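Local atomic coordinates of VESB protease (PDB entry 4LK4), a protein that probably cleaves proteins outside the cell as a secreted trypsin-like serine endopeptidase of the S1 family, its protease domain joined to an Ig-like domain. Residues A[244-249]-A[338-343]; A[283-288]-A[329-334]. The protein carries 1 engineered substitution. All blocks are in the same frame, centred on the assembly; numbering follows the deposited sequence.

Contact 1: residues A[244-249]-A[338-343]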
loop_
_atom_site.group_PDB
_atom_site.type_symbol
_atom_site.label_atom_id
_atom_site.label_comp_id
_atom_site.label_asym_id
_atom_site.label_seq_id
_atom_site.Cartn_x
_atom_site.Cartn_y
_atom_site.Cartn_z
ATOM N N HIS A 244 -1.344 2.271 9.146
ATOM C CA HIS A 244 -1.874 3.096 8.066
ATOM C C HIS A 244 -3.331 2.815 7.705
ATOM O O HIS A 244 -3.808 3.287 6.685
ATOM C CB HIS A 244 -0.955 3.017 6.864
ATOM C CG HIS A 244 0.387 3.617 7.121
ATOM N ND1 HIS A 244 1.440 2.887 7.632
ATOM C CD2 HIS A 244 0.841 4.890 6.984
ATOM C CE1 HIS A 244 2.480 3.686 7.822
ATOM N NE2 HIS A 244 2.146 4.903 7.424
ATOM N N THR A 245 -4.051 2.089 8.561
ATOM C CA THR A 245 -5.496 1.874 8.393
ATOM C C THR A 245 -6.187 2.220 9.704
ATOM O O THR A 245 -7.147 1.570 10.125
ATOM C CB THR A 245 -5.783 0.409 8.044
ATOM O OG1 THR A 245 -5.218 -0.448 9.053
ATOM C CG2 THR A 245 -5.208 0.035 6.656
ATOM N N ASN A 246 -5.684 3.273 10.347
ATOM C CA ASN A 246 -5.990 3.595 11.733
ATOM C C ASN A 246 -6.865 4.853 11.861
ATOM O O ASN A 246 -6.916 5.492 12.915
ATOM C CB ASN A 246 -4.651 3.783 12.447
ATOM C CG ASN A 246 -4.707 3.442 13.921
ATOM O OD1 ASN A 246 -5.716 2.968 14.437
ATOM N ND2 ASN A 246 -3.614 3.726 14.620
ATOM N N GLN A 247 -7.538 5.232 10.780
ATOM C CA GLN A 247 -8.491 6.365 10.804
ATOM C C GLN A 247 -7.883 7.714 11.198
ATOM O O GLN A 247 -8.565 8.613 11.716
ATOM C CB GLN A 247 -9.705 6.033 11.670
ATOM C CG GLN A 247 -10.390 4.731 11.271
ATOM C CD GLN A 247 -11.525 4.389 12.209
ATOM O OE1 GLN A 247 -12.689 4.630 11.898
ATOM N NE2 GLN A 247 -11.188 3.848 13.384
ATOM N N LEU A 248 -6.589 7.840 10.924
ATOM C CA LEU A 248 -5.886 9.109 10.960
ATOM C C LEU A 248 -5.465 9.351 9.520
ATOM O O LEU A 248 -4.561 8.692 9.014
ATOM C CB LEU A 248 -4.661 9.020 11.880
ATOM C CG LEU A 248 -3.723 10.230 11.925
ATOM C CD1 LEU A 248 -4.528 11.487 12.226
ATOM C CD2 LEU A 248 -2.592 10.053 12.938
ATOM N N SER A 249 -6.148 10.275 8.862
ATOM C CA SER A 249 -5.877 10.589 7.470
ATOM C C SER A 249 -4.965 11.801 7.325
ATOM O O SER A 249 -5.247 12.893 7.841
ATOM C CB SER A 249 -7.170 10.865 6.726
ATOM O OG SER A 249 -6.895 11.237 5.396
ATOM N N GLY A 338 -5.095 4.169 22.779
ATOM C CA GLY A 338 -3.635 4.081 22.956
ATOM C C GLY A 338 -2.951 5.291 22.335
ATOM O O GLY A 338 -2.973 6.400 22.901
ATOM N N SER A 339 -2.358 5.101 21.161
ATOM C CA SER A 339 -1.768 6.223 20.451
ATOM C C SER A 339 -1.709 5.973 18.969
ATOM O O SER A 339 -1.765 4.846 18.551
ATOM C CB SER A 339 -0.376 6.535 20.976
ATOM O OG SER A 339 0.531 5.481 20.772
ATOM N N LYS A 340 -1.592 7.060 18.204
ATOM C CA LYS A 340 -1.487 7.028 16.748
ATOM C C LYS A 340 -0.336 7.902 16.299
ATOM O O LYS A 340 -0.056 8.955 16.911
ATOM C CB LYS A 340 -2.772 7.537 16.124
ATOM C CG LYS A 340 -3.956 6.671 16.489
ATOM C CD LYS A 340 -5.185 7.060 15.707
ATOM C CE LYS A 340 -6.371 6.245 16.178
ATOM N NZ LYS A 340 -7.577 6.570 15.368
ATOM N N ARG A 341 0.342 7.465 15.250
ATOM C CA ARG A 341 1.491 8.173 14.730
ATOM C C ARG A 341 1.275 8.353 13.254
ATOM O O ARG A 341 0.945 7.404 12.560
ATOM C CB ARG A 341 2.780 7.376 14.972
ATOM C CG ARG A 341 3.157 7.239 16.450
ATOM C CD ARG A 341 4.378 6.356 16.675
ATOM N NE ARG A 341 4.731 6.225 18.092
ATOM C CZ ARG A 341 5.685 6.917 18.721
ATOM N NH1 ARG A 341 6.425 7.829 18.100
ATOM N NH2 ARG A 341 5.901 6.699 20.004
ATOM N N ALA A 342 1.443 9.568 12.780
ATOM C CA ALA A 342 1.518 9.845 11.379
ATOM C C ALA A 342 2.951 10.240 11.086
ATOM O O ALA A 342 3.510 11.147 11.734
ATOM C CB ALA A 342 0.591 10.979 11.014
ATOM N N THR A 343 3.529 9.575 10.087
ATOM C CA THR A 343 4.886 9.854 9.630
ATOM C C THR A 343 4.808 10.427 8.217
ATOM O O THR A 343 4.347 9.766 7.299
ATOM C CB THR A 343 5.725 8.564 9.676
ATOM O OG1 THR A 343 5.625 8.004 10.977
ATOM C CG2 THR A 343 7.158 8.806 9.405
HETATM O O HOH W 1 3.887 7.102 7.037
#
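Two partners hold Lys-340 NZ: the backbone O of Asn-246, 2.8 Å away, takes a hydrogen bond from it, and Asp-274 forms a salt bridge with it. The ammonium group meets the Asn-246 oxygen almost end-on, the angle at that O being 166°. Reaching it takes the whole length of the lysine. CG lies opposite the carbonyl carbon (chi1 -62°) and every bond beyond is extended, so the methylenes run straight out from strand 338-349 to the turn at Asn-246. On the way they pass the amide of Asn-246, which lies across the chain: ND2 is 3.5 Å from Lys-340 CG, while OD1 sits 3.8 Å from Lys-340 CE. Tyr-335 adds a cation-pi contact to the same lysine.

Leu-248 makes the apolar half of the contact with a single methyl. Its CD2 is 3.8 Å from Ala-342 CB and 4.1 Å from Lys-340 CB, so this methyl rests on the CB atoms of two residues two apart in the strand. Leu-248 and Lys-340 run past each other in opposite directions. Farther along, a water ties His-244 to the strand, lying in the plane of the imidazole at NE2 (2.8 Å) and donating to Thr-343 O (2.7 Å). ND1 of that ring is held by the carbonyl of Trp-240, which fixes the ring's orientation from the helix side.

The segment 244-249 thus leads out of helix 238-243, which matches the C-terminal helix of trypsin-like proteases, into strand 248-258 of the Ig-like domain. Strand 338-349 runs parallel beside that strand in the sheet and has 324-335 as its other neighbour, from which Phe-333 also touches Leu-248.

Contact 2: residues A[283-288]-A[329-334]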
loop_
_atom_site.group_PDB
_atom_site.type_symbol
_atom_site.label_atom_id
_atom_site.label_comp_id
_atom_site.label_asym_id
_atom_site.label_seq_id
_atom_site.Cartn_x
_atom_site.Cartn_y
_atom_site.Cartn_z
ATOM N N ASN A 283 5.971 15.072 18.772
ATOM C CA ASN A 283 6.484 15.027 17.424
ATOM C C ASN A 283 7.974 14.765 17.453
ATOM O O ASN A 283 8.540 14.694 18.510
ATOM C CB ASN A 283 6.186 16.314 16.709
ATOM C CG ASN A 283 6.745 17.493 17.429
ATOM O OD1 ASN A 283 7.959 17.653 17.529
ATOM N ND2 ASN A 283 5.868 18.341 17.926
ATOM N N THR A 284 8.586 14.580 16.289
ATOM C CA THR A 284 10.014 14.265 16.190
ATOM C C THR A 284 10.790 15.399 15.534
ATOM O O THR A 284 11.898 15.195 15.043
ATOM C CB THR A 284 10.230 12.979 15.377
ATOM O OG1 THR A 284 9.461 13.030 14.165
ATOM C CG2 THR A 284 9.797 11.774 16.194
ATOM N N PHE A 285 10.209 16.593 15.528
ATOM C CA PHE A 285 10.851 17.740 14.890
ATOM C C PHE A 285 12.254 18.023 15.416
ATOM O O PHE A 285 13.131 18.351 14.623
ATOM C CB PHE A 285 10.001 18.998 15.046
ATOM C CG PHE A 285 8.710 18.952 14.291
ATOM C CD1 PHE A 285 8.658 18.445 12.996
ATOM C CD2 PHE A 285 7.546 19.442 14.863
ATOM C CE1 PHE A 285 7.466 18.429 12.288
ATOM C CE2 PHE A 285 6.350 19.428 14.159
ATOM C CZ PHE A 285 6.311 18.915 12.865
ATOM N N SER A 286 12.453 17.883 16.732
ATOM C CA SER A 286 13.788 17.991 17.362
ATOM C C SER A 286 14.875 17.194 16.655
ATOM O O SER A 286 15.959 17.697 16.404
ATOM C CB SER A 286 13.733 17.487 18.805
ATOM O OG SER A 286 13.090 18.428 19.638
ATOM N N SER A 287 14.576 15.934 16.357
ATOM C CA SER A 287 15.564 15.030 15.772
ATOM C C SER A 287 16.115 15.470 14.403
ATOM O O SER A 287 17.176 14.999 14.012
ATOM C CB SER A 287 14.982 13.614 15.654
ATOM O OG SER A 287 14.000 13.563 14.628
ATOM N N LEU A 288 15.414 16.344 13.678
ATOM C CA LEU A 288 15.852 16.744 12.333
ATOM C C LEU A 288 16.876 17.880 12.363
ATOM O O LEU A 288 16.945 18.622 13.356
ATOM C CB LEU A 288 14.643 17.145 11.488
ATOM C CG LEU A 288 13.720 15.970 11.166
ATOM C CD1 LEU A 288 12.458 16.471 10.483
ATOM C CD2 LEU A 288 14.450 14.933 10.316
ATOM N N PHE A 329 9.274 13.214 9.378
ATOM C CA PHE A 329 8.854 13.652 10.698
ATOM C C PHE A 329 7.523 13.004 11.070
ATOM O O PHE A 329 6.727 12.625 10.212
ATOM C CB PHE A 329 8.743 15.174 10.756
ATOM C CG PHE A 329 7.827 15.738 9.721
ATOM C CD1 PHE A 329 8.288 16.004 8.449
ATOM C CD2 PHE A 329 6.496 15.968 10.013
ATOM C CE1 PHE A 329 7.437 16.504 7.484
ATOM C CE2 PHE A 329 5.643 16.477 9.065
ATOM C CZ PHE A 329 6.112 16.740 7.791
ATOM N N GLU A 330 7.294 12.932 12.364
ATOM C CA GLU A 330 6.269 12.129 12.953
ATOM C C GLU A 330 5.453 12.994 13.904
ATOM O O GLU A 330 6.020 13.696 14.762
ATOM C CB GLU A 330 6.968 11.021 13.733
ATOM C CG GLU A 330 6.097 9.864 14.150
ATOM C CD GLU A 330 6.879 8.543 14.220
ATOM O OE1 GLU A 330 7.237 8.122 15.344
ATOM O OE2 GLU A 330 7.143 7.932 13.148
ATOM N N LEU A 331 4.138 12.966 13.756
ATOM C CA LEU A 331 3.268 13.567 14.755
ATOM C C LEU A 331 2.611 12.433 15.522
ATOM O O LEU A 331 2.116 11.497 14.923
ATOM C CB LEU A 331 2.201 14.459 14.127
ATOM C CG LEU A 331 2.561 15.881 13.702
ATOM C CD1 LEU A 331 3.496 15.898 12.502
ATOM C CD2 LEU A 331 1.271 16.621 13.366
ATOM N N ILE A 332 2.595 12.552 16.846
ATOM C CA ILE A 332 2.073 11.530 17.736
ATOM C C ILE A 332 0.838 12.038 18.476
ATOM O O ILE A 332 0.836 13.161 19.010
ATOM C CB ILE A 332 3.108 11.190 18.803
ATOM C CG1 ILE A 332 4.491 11.003 18.187
ATOM C CG2 ILE A 332 2.690 9.939 19.542
ATOM C CD1 ILE A 332 5.598 10.986 19.221
ATOM N N PHE A 333 -0.183 11.191 18.543
ATOM C CA PHE A 333 -1.441 11.532 19.191
ATOM C C PHE A 333 -1.821 10.461 20.158
ATOM O O PHE A 333 -1.590 9.295 19.890
ATOM C CB PHE A 333 -2.569 11.650 18.198
ATOM C CG PHE A 333 -2.292 12.599 17.083
ATOM C CD1 PHE A 333 -1.603 12.177 15.955
ATOM C CD2 PHE A 333 -2.737 13.908 17.148
ATOM C CE1 PHE A 333 -1.357 13.048 14.912
ATOM C CE2 PHE A 333 -2.494 14.786 16.104
ATOM C CZ PHE A 333 -1.806 14.350 14.981
ATOM N N SER A 334 -2.387 10.878 21.286
ATOM C CA SER A 334 -2.929 9.979 22.283
ATOM C C SER A 334 -4.403 9.868 22.012
ATOM O O SER A 334 -5.017 10.840 21.569
ATOM C CB SER A 334 -2.757 10.572 23.675
ATOM O OG SER A 334 -1.427 10.930 23.875
#
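An Asx turn closes the end of strand 278-283, where the chain peels off strand 324-335. Asn-283 OD1 accepts from Phe-285 N (3.2 Å), with the donor tilted 21° from the carbonyl plane; Asn-283 ND2 goes to the hydroxyl of Tyr-280. Asn-283 pairs with Leu-331 as an antiparallel, non-hydrogen-bonded pair.

One residue on, the side chain of Thr-284 takes over a job that a backbone carbonyl would do in a continuing strand: its OG1 accepts from Glu-330 N at 2.8 Å. With chi1 at 48° the hydroxyl is wedged between the threonine's own N and C, facing the neighbouring strand. The return bond runs from Thr-284 N to Glu-330 O (3.1 Å); both bonds are bent, and this second one is weak. Thr-284 CG2 also packs on Glu-330 CB at 3.8 Å, whereas the glutamate's carboxylate turns away to Arg-341 and Thr-343 of strand 338-349.

On the face that carries Phe-329 and Leu-331, the ring of Phe-285 comes in against both side chains. Its CE1 comes within 3.5 Å of Phe-329 CD2, the two ring planes inclined by 38°, and its CZ meets Leu-331 CD1 at 4.1 Å. Leu-288 CD1 touches Phe-329 CB. Phe-329, edge-to-face with Phe-268, and Leu-331 both pack on Tyr-270; these partners belong to strand 262-272, several strands away in the sheet order, which is consistent with the interior of an Ig-like beta-sandwich.

In the fold
Contacts 1 and 2 lie about 13 Å apart, centre to centre, in one sheet of the Ig-like domain, joined by the neighbouring antiparallel strands 324-335 and 338-349. The two are stitched directly: Lys-340 O lies 2.8 Å from Phe-333 N, and Thr-343 OG1 probably hydrogen-bonds Glu-330 OE2 at 2.6 Å. Arg-341 NH1, the other partner of that carboxylate, also packs 3.5 Å from Ile-332 CD1. In sequence, both segments of contact 2 fall between those of contact 1. Contact 1 adjoins the protease part, where Gln-247 N bonds Tyr-50 OH and Ser-249 OG bonds Glu-108. Its centre is about 15 Å from the chain centre; that of contact 2, toward the 304-305 end of the sheet, about 23 Å.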